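Long-range contact in CPI (Ascaris lumbricoides, PDB 4IT7), which probably inhibits cysteine proteases as a roundworm member of the cystatin family: residues A54-S68 with V82-E96. Residues are numbered along the deposited sequence; the frame is centred on the assembly and turned at random.
Sequences AGTNTVLELLIAPTS and VSNGTKQICTVAIWE
Strands 56-67 and 88-96 pair antiparallel, their axes 4.6 Å apart at closest and their directions 163° apart. Ten backbone hydrogen bonds join them, two at each hydrogen-bonded pair from Thr56-Glu96 to Ile64-Gln88. Past these pairs the regular pattern stops; Val82 N still bonds Pro66 O at 3.2 Å. There Pro66 lays its ring against the Gly85 backbone, with CG 3.4 Å from Gly85 N.

At the other end Trp95 NE1 donates to Ala54 O at 2.8 Å. The bond is nearly straight (167°) and lies in the indole plane. With CG anti to the backbone N (chi1 -169°), the Trp95 ring swings back toward the chain before Thr56, and Thr56 O also meets its edge at CD1. Side chains alternate between two faces. On one, Leu62 CD1 crosses to Val92 CG2 at 3.9 Å, and Ile64 CD1 reaches Cys90 SG, also at 3.9 Å. On the other, Val59 CG1 meets Thr91 CG2 at 3.8 Å, and Leu63 CD1 packs on Ile89 CG1.

The two are inner strands of the antiparallel cystatin sheet, which wraps around helix 17-33. Leu60, Leu62, Val92 and Ile94 face that helix, touching Ile19, Ala23, Ala26 and Leu22 in turn. Strand 38-51 flanks 56-67, and strand 102-112 flanks 88-96, tied to it by the Cys90-Cys110 disulfide.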
ATOM      1  N   ALA A  54       7.343   4.438  19.326  1.00 58.15           N
ATOM      2  CA  ALA A  54       6.708   3.317  20.026  1.00 52.91           C
ATOM      3  C   ALA A  54       6.480   2.153  19.094  1.00 50.18           C
ATOM      4  O   ALA A  54       5.418   2.040  18.492  1.00 60.91           O
ATOM      5  CB  ALA A  54       5.395   3.748  20.624  1.00 53.89           C
ATOM      6  N   GLY A  55       7.450   1.259  18.988  1.00 44.34           N
ATOM      7  CA  GLY A  55       7.458   0.292  17.885  1.00 37.47           C
ATOM      8  C   GLY A  55       7.769   1.072  16.595  1.00 39.04           C
ATOM      9  O   GLY A  55       8.069   2.250  16.665  1.00 39.81           O
ATOM     10  N   THR A  56       7.746   0.425  15.431  1.00 39.90           N
ATOM     11  CA  THR A  56       8.036   1.117  14.167  1.00 38.97           C
ATOM     12  C   THR A  56       6.747   1.538  13.481  1.00 46.41           C
ATOM     13  O   THR A  56       5.830   0.711  13.278  1.00 39.73           O
ATOM     14  CB  THR A  56       8.784   0.201  13.198  1.00 41.72           C
ATOM     15  OG1 THR A  56       9.915  -0.379  13.872  1.00 47.69           O
ATOM     16  CG2 THR A  56       9.246   0.992  11.986  1.00 41.00           C
ATOM     17  N   ASN A  57       6.671   2.827  13.147  1.00 43.74           N
ATOM     18  CA  ASN A  57       5.630   3.341  12.293  1.00 41.13           C
ATOM     19  C   ASN A  57       6.149   3.783  10.933  1.00 43.62           C
ATOM     20  O   ASN A  57       6.916   4.750  10.817  1.00 46.17           O
ATOM     21  CB  ASN A  57       4.853   4.482  12.964  1.00 37.11           C
ATOM     22  CG  ASN A  57       3.540   4.766  12.251  1.00 43.37           C
ATOM     23  OD1 ASN A  57       2.910   3.876  11.639  1.00 44.71           O
ATOM     24  ND2 ASN A  57       3.119   5.992  12.314  1.00 47.71           N
ATOM     25  N   THR A  58       5.719   3.064   9.903  1.00 42.71           N
ATOM     26  CA  THR A  58       6.082   3.351   8.528  1.00 42.18           C
ATOM     27  C   THR A  58       4.921   3.972   7.737  1.00 42.31           C
ATOM     28  O   THR A  58       3.844   3.375   7.664  1.00 48.21           O
ATOM     29  CB  THR A  58       6.489   2.065   7.803  1.00 44.23           C
ATOM     30  OG1 THR A  58       7.546   1.414   8.521  1.00 43.23           O
ATOM     31  CG2 THR A  58       6.914   2.387   6.364  1.00 34.67           C
ATOM     32  N   VAL A  59       5.138   5.139   7.137  1.00 39.58           N
ATOM     33  CA  VAL A  59       4.092   5.789   6.341  1.00 38.74           C
ATOM     34  C   VAL A  59       4.550   5.738   4.896  1.00 42.65           C
ATOM     35  O   VAL A  59       5.687   6.141   4.560  1.00 41.98           O
ATOM     36  CB  VAL A  59       3.741   7.230   6.781  1.00 40.18           C
ATOM     37  CG1 VAL A  59       2.744   7.859   5.783  1.00 42.97           C
ATOM     38  CG2 VAL A  59       3.148   7.255   8.181  1.00 41.66           C
ATOM     39  N   LEU A  60       3.681   5.173   4.067  1.00 39.40           N
ATOM     40  CA  LEU A  60       3.947   5.004   2.656  1.00 40.58           C
ATOM     41  C   LEU A  60       2.939   5.791   1.860  1.00 39.18           C
ATOM     42  O   LEU A  60       1.783   5.929   2.273  1.00 39.41           O
ATOM     43  CB  LEU A  60       3.873   3.512   2.222  1.00 36.05           C
ATOM     44  CG  LEU A  60       4.598   2.429   3.017  1.00 35.72           C
ATOM     45  CD1 LEU A  60       4.197   1.058   2.511  1.00 31.56           C
ATOM     46  CD2 LEU A  60       6.109   2.612   2.930  1.00 35.20           C
ATOM     47  N   GLU A  61       3.405   6.320   0.725  1.00 38.40           N
ATOM     48  CA  GLU A  61       2.514   6.859  -0.272  1.00 37.49           C
ATOM     49  C   GLU A  61       2.675   5.969  -1.459  1.00 37.01           C
ATOM     50  O   GLU A  61       3.770   5.816  -1.971  1.00 35.03           O
ATOM     51  CB  GLU A  61       2.921   8.245  -0.689  1.00 41.39           C
ATOM     52  CG  GLU A  61       2.445   9.376   0.196  1.00 48.09           C
ATOM     53  CD  GLU A  61       2.999  10.700  -0.334  1.00 56.04           C
ATOM     54  OE1 GLU A  61       4.236  10.849  -0.402  1.00 54.82           O
ATOM     55  OE2 GLU A  61       2.213  11.577  -0.729  1.00 56.37           O
ATOM     56  N   LEU A  62       1.552   5.403  -1.898  1.00 35.67           N
ATOM     57  CA  LEU A  62       1.514   4.484  -3.003  1.00 34.81           C
ATOM     58  C   LEU A  62       0.744   5.127  -4.127  1.00 36.40           C
ATOM     59  O   LEU A  62      -0.343   5.694  -3.915  1.00 37.23           O
ATOM     60  CB  LEU A  62       0.811   3.168  -2.575  1.00 31.46           C
ATOM     61  CG  LEU A  62       1.443   2.445  -1.354  1.00 34.87           C
ATOM     62  CD1 LEU A  62       0.628   1.223  -0.938  1.00 29.00           C
ATOM     63  CD2 LEU A  62       2.860   2.008  -1.643  1.00 31.53           C
ATOM     64  N   LEU A  63       1.296   5.029  -5.327  1.00 34.75           N
ATOM     65  CA  LEU A  63       0.569   5.424  -6.518  1.00 35.26           C
ATOM     66  C   LEU A  63      -0.036   4.147  -7.085  1.00 31.55           C
ATOM     67  O   LEU A  63       0.713   3.202  -7.440  1.00 34.68           O
ATOM     68  CB  LEU A  63       1.540   6.044  -7.551  1.00 33.13           C
ATOM     69  CG  LEU A  63       0.920   6.370  -8.907  1.00 36.26           C
ATOM     70  CD1 LEU A  63      -0.222   7.363  -8.730  1.00 34.50           C
ATOM     71  CD2 LEU A  63       2.013   6.877  -9.879  1.00 32.77           C
ATOM     72  N   ILE A  64      -1.371   4.096  -7.191  1.00 30.03           N
ATOM     73  CA  ILE A  64      -2.025   2.857  -7.602  1.00 35.74           C
ATOM     74  C   ILE A  64      -2.907   3.089  -8.829  1.00 40.68           C
ATOM     75  O   ILE A  64      -3.430   4.203  -9.016  1.00 34.24           O
ATOM     76  CB  ILE A  64      -2.829   2.175  -6.431  1.00 35.75           C
ATOM     77  CG1 ILE A  64      -4.128   2.933  -6.136  1.00 34.07           C
ATOM     78  CG2 ILE A  64      -1.958   2.063  -5.145  1.00 33.44           C
ATOM     79  CD1 ILE A  64      -5.151   2.113  -5.376  1.00 35.71           C
ATOM     80  N   ALA A  65      -3.088   2.028  -9.630  1.00 37.08           N
ATOM     81  CA  ALA A  65      -3.950   2.091 -10.820  1.00 41.34           C
ATOM     82  C   ALA A  65      -4.930   0.938 -10.878  1.00 41.56           C
ATOM     83  O   ALA A  65      -4.590  -0.140 -10.435  1.00 38.09           O
ATOM     84  CB  ALA A  65      -3.112   2.123 -12.111  1.00 37.81           C
ATOM     85  N   PRO A  66      -6.120   1.139 -11.523  1.00 48.12           N
ATOM     86  CA  PRO A  66      -7.042   0.004 -11.702  1.00 46.79           C
ATOM     87  C   PRO A  66      -6.464  -0.998 -12.653  1.00 41.62           C
ATOM     88  O   PRO A  66      -5.611  -0.642 -13.453  1.00 46.71           O
ATOM     89  CB  PRO A  66      -8.311   0.646 -12.253  1.00 47.33           C
ATOM     90  CG  PRO A  66      -7.849   1.918 -12.891  1.00 52.06           C
ATOM     91  CD  PRO A  66      -6.677   2.392 -12.078  1.00 50.73           C
ATOM     92  N   THR A  67      -6.876  -2.248 -12.521  1.00 42.71           N
ATOM     93  CA  THR A  67      -6.492  -3.320 -13.463  1.00 40.85           C
ATOM     94  C   THR A  67      -7.796  -3.814 -14.040  1.00 41.17           C
ATOM     95  O   THR A  67      -8.863  -3.282 -13.692  1.00 40.79           O
ATOM     96  CB  THR A  67      -5.779  -4.525 -12.778  1.00 43.14           C
ATOM     97  OG1 THR A  67      -6.705  -5.232 -11.930  1.00 37.15           O
ATOM     98  CG2 THR A  67      -4.517  -4.058 -11.958  1.00 40.07           C
ATOM     99  N   SER A  68      -7.744  -4.849 -14.880  1.00 42.40           N
ATOM    100  CA  SER A  68      -8.999  -5.460 -15.322  1.00 45.33           C
ATOM    101  C   SER A  68      -9.336  -6.762 -14.575  1.00 47.15           C
ATOM    102  O   SER A  68     -10.258  -7.493 -14.930  1.00 44.52           O
ATOM    103  CB  SER A  68      -8.969  -5.676 -16.819  1.00 47.08           C
ATOM    104  OG  SER A  68      -8.120  -6.762 -17.086  1.00 62.54           O
ATOM    105  N   VAL A  82      -4.061  -0.420 -16.263  1.00 50.92           N
ATOM    106  CA  VAL A  82      -4.713  -0.154 -17.524  1.00 52.62           C
ATOM    107  C   VAL A  82      -4.746   1.341 -17.839  1.00 62.23           C
ATOM    108  O   VAL A  82      -4.864   2.159 -16.954  1.00 61.73           O
ATOM    109  CB  VAL A  82      -6.084  -0.837 -17.579  1.00 50.80           C
ATOM    110  CG1 VAL A  82      -5.912  -2.336 -17.557  1.00 44.09           C
ATOM    111  CG2 VAL A  82      -6.986  -0.396 -16.456  1.00 44.73           C
ATOM    112  N   SER A  83      -4.599   1.671 -19.113  1.00 66.65           N
ATOM    113  CA  SER A  83      -4.550   3.051 -19.619  1.00 65.86           C
ATOM    114  C   SER A  83      -5.401   4.042 -18.861  1.00 68.29           C
ATOM    115  O   SER A  83      -4.901   4.997 -18.348  1.00 69.65           O
ATOM    116  CB  SER A  83      -4.936   3.079 -21.084  1.00 69.56           C
ATOM    117  OG  SER A  83      -5.140   1.783 -21.584  1.00 67.81           O
ATOM    118  N   ASN A  84      -6.690   3.813 -18.778  1.00 73.39           N
ATOM    119  CA  ASN A  84      -7.507   4.608 -17.887  1.00 79.18           C
ATOM    120  C   ASN A  84      -8.417   3.790 -16.991  1.00 86.56           C
ATOM    121  O   ASN A  84      -9.482   3.344 -17.373  1.00 90.49           O
ATOM    122  CB  ASN A  84      -8.330   5.633 -18.640  1.00 85.32           C
ATOM    123  CG  ASN A  84      -8.693   6.833 -17.784  1.00 91.34           C
ATOM    124  OD1 ASN A  84      -9.859   7.189 -17.660  1.00 86.17           O
ATOM    125  ND2 ASN A  84      -7.686   7.488 -17.237  1.00 89.65           N
ATOM    126  N   GLY A  85      -7.979   3.655 -15.762  1.00 82.75           N
ATOM    127  CA  GLY A  85      -6.678   4.166 -15.425  1.00 70.20           C
ATOM    128  C   GLY A  85      -6.620   5.414 -14.605  1.00 67.21           C
ATOM    129  O   GLY A  85      -5.557   5.968 -14.485  1.00 69.06           O
ATOM    130  N   THR A  86      -7.730   5.850 -14.035  1.00 59.33           N
ATOM    131  CA  THR A  86      -7.663   6.860 -13.014  1.00 60.64           C
ATOM    132  C   THR A  86      -6.874   6.373 -11.823  1.00 59.62           C
ATOM    133  O   THR A  86      -7.357   5.669 -10.995  1.00 57.03           O
ATOM    134  CB  THR A  86      -9.015   7.198 -12.469  1.00 62.82           C
ATOM    135  OG1 THR A  86      -9.979   7.038 -13.505  1.00 82.93           O
ATOM    136  CG2 THR A  86      -8.998   8.611 -11.960  1.00 56.40           C
ATOM    137  N   LYS A  87      -5.638   6.786 -11.769  1.00 56.14           N
ATOM    138  CA  LYS A  87      -4.707   6.492 -10.710  1.00 55.58           C
ATOM    139  C   LYS A  87      -5.107   7.167  -9.372  1.00 53.74           C
ATOM    140  O   LYS A  87      -5.767   8.217  -9.348  1.00 49.79           O
ATOM    141  CB  LYS A  87      -3.303   6.905 -11.165  1.00 56.39           C
ATOM    142  CG  LYS A  87      -2.754   6.058 -12.308  1.00 59.72           C
ATOM    143  CD  LYS A  87      -1.847   6.892 -13.216  1.00 63.38           C
ATOM    144  CE  LYS A  87      -1.921   6.461 -14.682  1.00 58.37           C
ATOM    145  NZ  LYS A  87      -3.326   6.542 -15.201  1.00 56.39           N
ATOM    146  N   GLN A  88      -4.745   6.532  -8.263  1.00 49.40           N
ATOM    147  CA  GLN A  88      -4.915   7.174  -6.964  1.00 46.90           C
ATOM    148  C   GLN A  88      -3.614   7.173  -6.218  1.00 43.44           C
ATOM    149  O   GLN A  88      -2.704   6.395  -6.547  1.00 39.23           O
ATOM    150  CB  GLN A  88      -5.948   6.440  -6.165  1.00 48.33           C
ATOM    151  CG  GLN A  88      -7.349   6.674  -6.666  1.00 49.19           C
ATOM    152  CD  GLN A  88      -8.321   5.864  -5.873  1.00 48.85           C
ATOM    153  OE1 GLN A  88      -8.533   4.708  -6.170  1.00 49.21           O
ATOM    154  NE2 GLN A  88      -8.901   6.459  -4.840  1.00 46.72           N
ATOM    155  N   ILE A  89      -3.523   8.083  -5.247  1.00 48.17           N
ATOM    156  CA  ILE A  89      -2.452   8.109  -4.251  1.00 43.32           C
ATOM    157  C   ILE A  89      -3.060   7.832  -2.882  1.00 42.14           C
ATOM    158  O   ILE A  89      -4.000   8.520  -2.416  1.00 43.62           O
ATOM    159  CB  ILE A  89      -1.698   9.433  -4.193  1.00 45.14           C
ATOM    160  CG1 ILE A  89      -1.064   9.711  -5.553  1.00 46.07           C
ATOM    161  CG2 ILE A  89      -0.593   9.351  -3.127  1.00 46.85           C
ATOM    162  CD1 ILE A  89      -0.624  11.148  -5.719  1.00 47.70           C
ATOM    163  N   CYS A  90      -2.539   6.783  -2.271  1.00 40.93           N
ATOM    164  CA  CYS A  90      -3.032   6.332  -0.992  1.00 41.44           C
ATOM    165  C   CYS A  90      -1.873   6.489  -0.033  1.00 43.33           C
ATOM    166  O   CYS A  90      -0.746   6.087  -0.366  1.00 36.68           O
ATOM    167  CB  CYS A  90      -3.478   4.892  -1.109  1.00 38.60           C
ATOM    168  SG  CYS A  90      -4.783   4.578  -2.349  1.00 40.29           S
ATOM    169  N   THR A  91      -2.156   7.174   1.086  1.00 39.02           N
ATOM    170  CA  THR A  91      -1.324   7.224   2.266  1.00 43.66           C
ATOM    171  C   THR A  91      -1.727   6.055   3.204  1.00 46.02           C
ATOM    172  O   THR A  91      -2.907   5.848   3.547  1.00 42.64           O
ATOM    173  CB  THR A  91      -1.481   8.590   2.938  1.00 42.74           C
ATOM    174  OG1 THR A  91      -1.151   9.591   1.979  1.00 47.13           O
ATOM    175  CG2 THR A  91      -0.555   8.738   4.151  1.00 41.50           C
ATOM    176  N   VAL A  92      -0.727   5.257   3.544  1.00 41.91           N
ATOM    177  CA  VAL A  92      -0.876   4.047   4.328  1.00 42.13           C
ATOM    178  C   VAL A  92       0.137   4.119   5.474  1.00 45.84           C
ATOM    179  O   VAL A  92       1.305   4.497   5.242  1.00 45.77           O
ATOM    180  CB  VAL A  92      -0.553   2.776   3.513  1.00 44.89           C
ATOM    181  CG1 VAL A  92      -0.983   1.530   4.284  1.00 50.69           C
ATOM    182  CG2 VAL A  92      -1.241   2.795   2.158  1.00 48.67           C
ATOM    183  N   ALA A  93      -0.322   3.795   6.691  1.00 39.24           N
ATOM    184  CA  ALA A  93       0.510   3.712   7.881  1.00 35.40           C
ATOM    185  C   ALA A  93       0.541   2.263   8.358  1.00 39.11           C
ATOM    186  O   ALA A  93      -0.496   1.575   8.493  1.00 38.24           O
ATOM    187  CB  ALA A  93       0.015   4.657   8.966  1.00 35.93           C
ATOM    188  N   ILE A  94       1.755   1.758   8.519  1.00 38.56           N
ATOM    189  CA  ILE A  94       1.918   0.462   9.075  1.00 39.69           C
ATOM    190  C   ILE A  94       2.685   0.504  10.398  1.00 47.66           C
ATOM    191  O   ILE A  94       3.770   1.107  10.501  1.00 44.92           O
ATOM    192  CB  ILE A  94       2.427  -0.586   8.087  1.00 37.32           C
ATOM    193  CG1 ILE A  94       3.506  -1.367   8.754  1.00 39.86           C
ATOM    194  CG2 ILE A  94       2.775  -0.010   6.705  1.00 42.89           C
ATOM    195  CD1 ILE A  94       3.274  -2.848   8.583  1.00 37.06           C
ATOM    196  N   TRP A  95       2.068  -0.111  11.411  1.00 43.00           N
ATOM    197  CA  TRP A  95       2.514  -0.028  12.786  1.00 42.91           C
ATOM    198  C   TRP A  95       2.874  -1.387  13.297  1.00 40.26           C
ATOM    199  O   TRP A  95       2.031  -2.300  13.312  1.00 34.66           O
ATOM    200  CB  TRP A  95       1.427   0.607  13.643  1.00 46.83           C
ATOM    201  CG  TRP A  95       1.911   0.960  15.011  1.00 49.93           C
ATOM    202  CD1 TRP A  95       3.229   1.151  15.418  1.00 52.21           C
ATOM    203  CD2 TRP A  95       1.100   1.203  16.201  1.00 53.70           C
ATOM    204  NE1 TRP A  95       3.280   1.489  16.735  1.00 50.57           N
ATOM    205  CE2 TRP A  95       2.035   1.519  17.272  1.00 53.63           C
ATOM    206  CE3 TRP A  95      -0.276   1.180  16.484  1.00 61.71           C
ATOM    207  CZ2 TRP A  95       1.599   1.809  18.571  1.00 59.58           C
ATOM    208  CZ3 TRP A  95      -0.698   1.480  17.791  1.00 58.59           C
ATOM    209  CH2 TRP A  95       0.215   1.790  18.804  1.00 57.46           C
ATOM    210  N   GLU A  96       4.140  -1.542  13.680  1.00 36.42           N
ATOM    211  CA  GLU A  96       4.642  -2.820  14.179  1.00 39.23           C
ATOM    212  C   GLU A  96       5.145  -2.809  15.612  1.00 34.98           C
ATOM    213  O   GLU A  96       5.953  -1.961  16.010  1.00 33.20           O
ATOM    214  CB  GLU A  96       5.717  -3.399  13.291  1.00 35.60           C
ATOM    215  CG  GLU A  96       5.524  -3.165  11.836  1.00 39.42           C
ATOM    216  CD  GLU A  96       6.832  -3.303  11.106  1.00 37.37           C
ATOM    217  OE1 GLU A  96       7.330  -4.418  11.050  1.00 39.20           O
ATOM    218  OE2 GLU A  96       7.373  -2.296  10.606  1.00 43.94           O
TER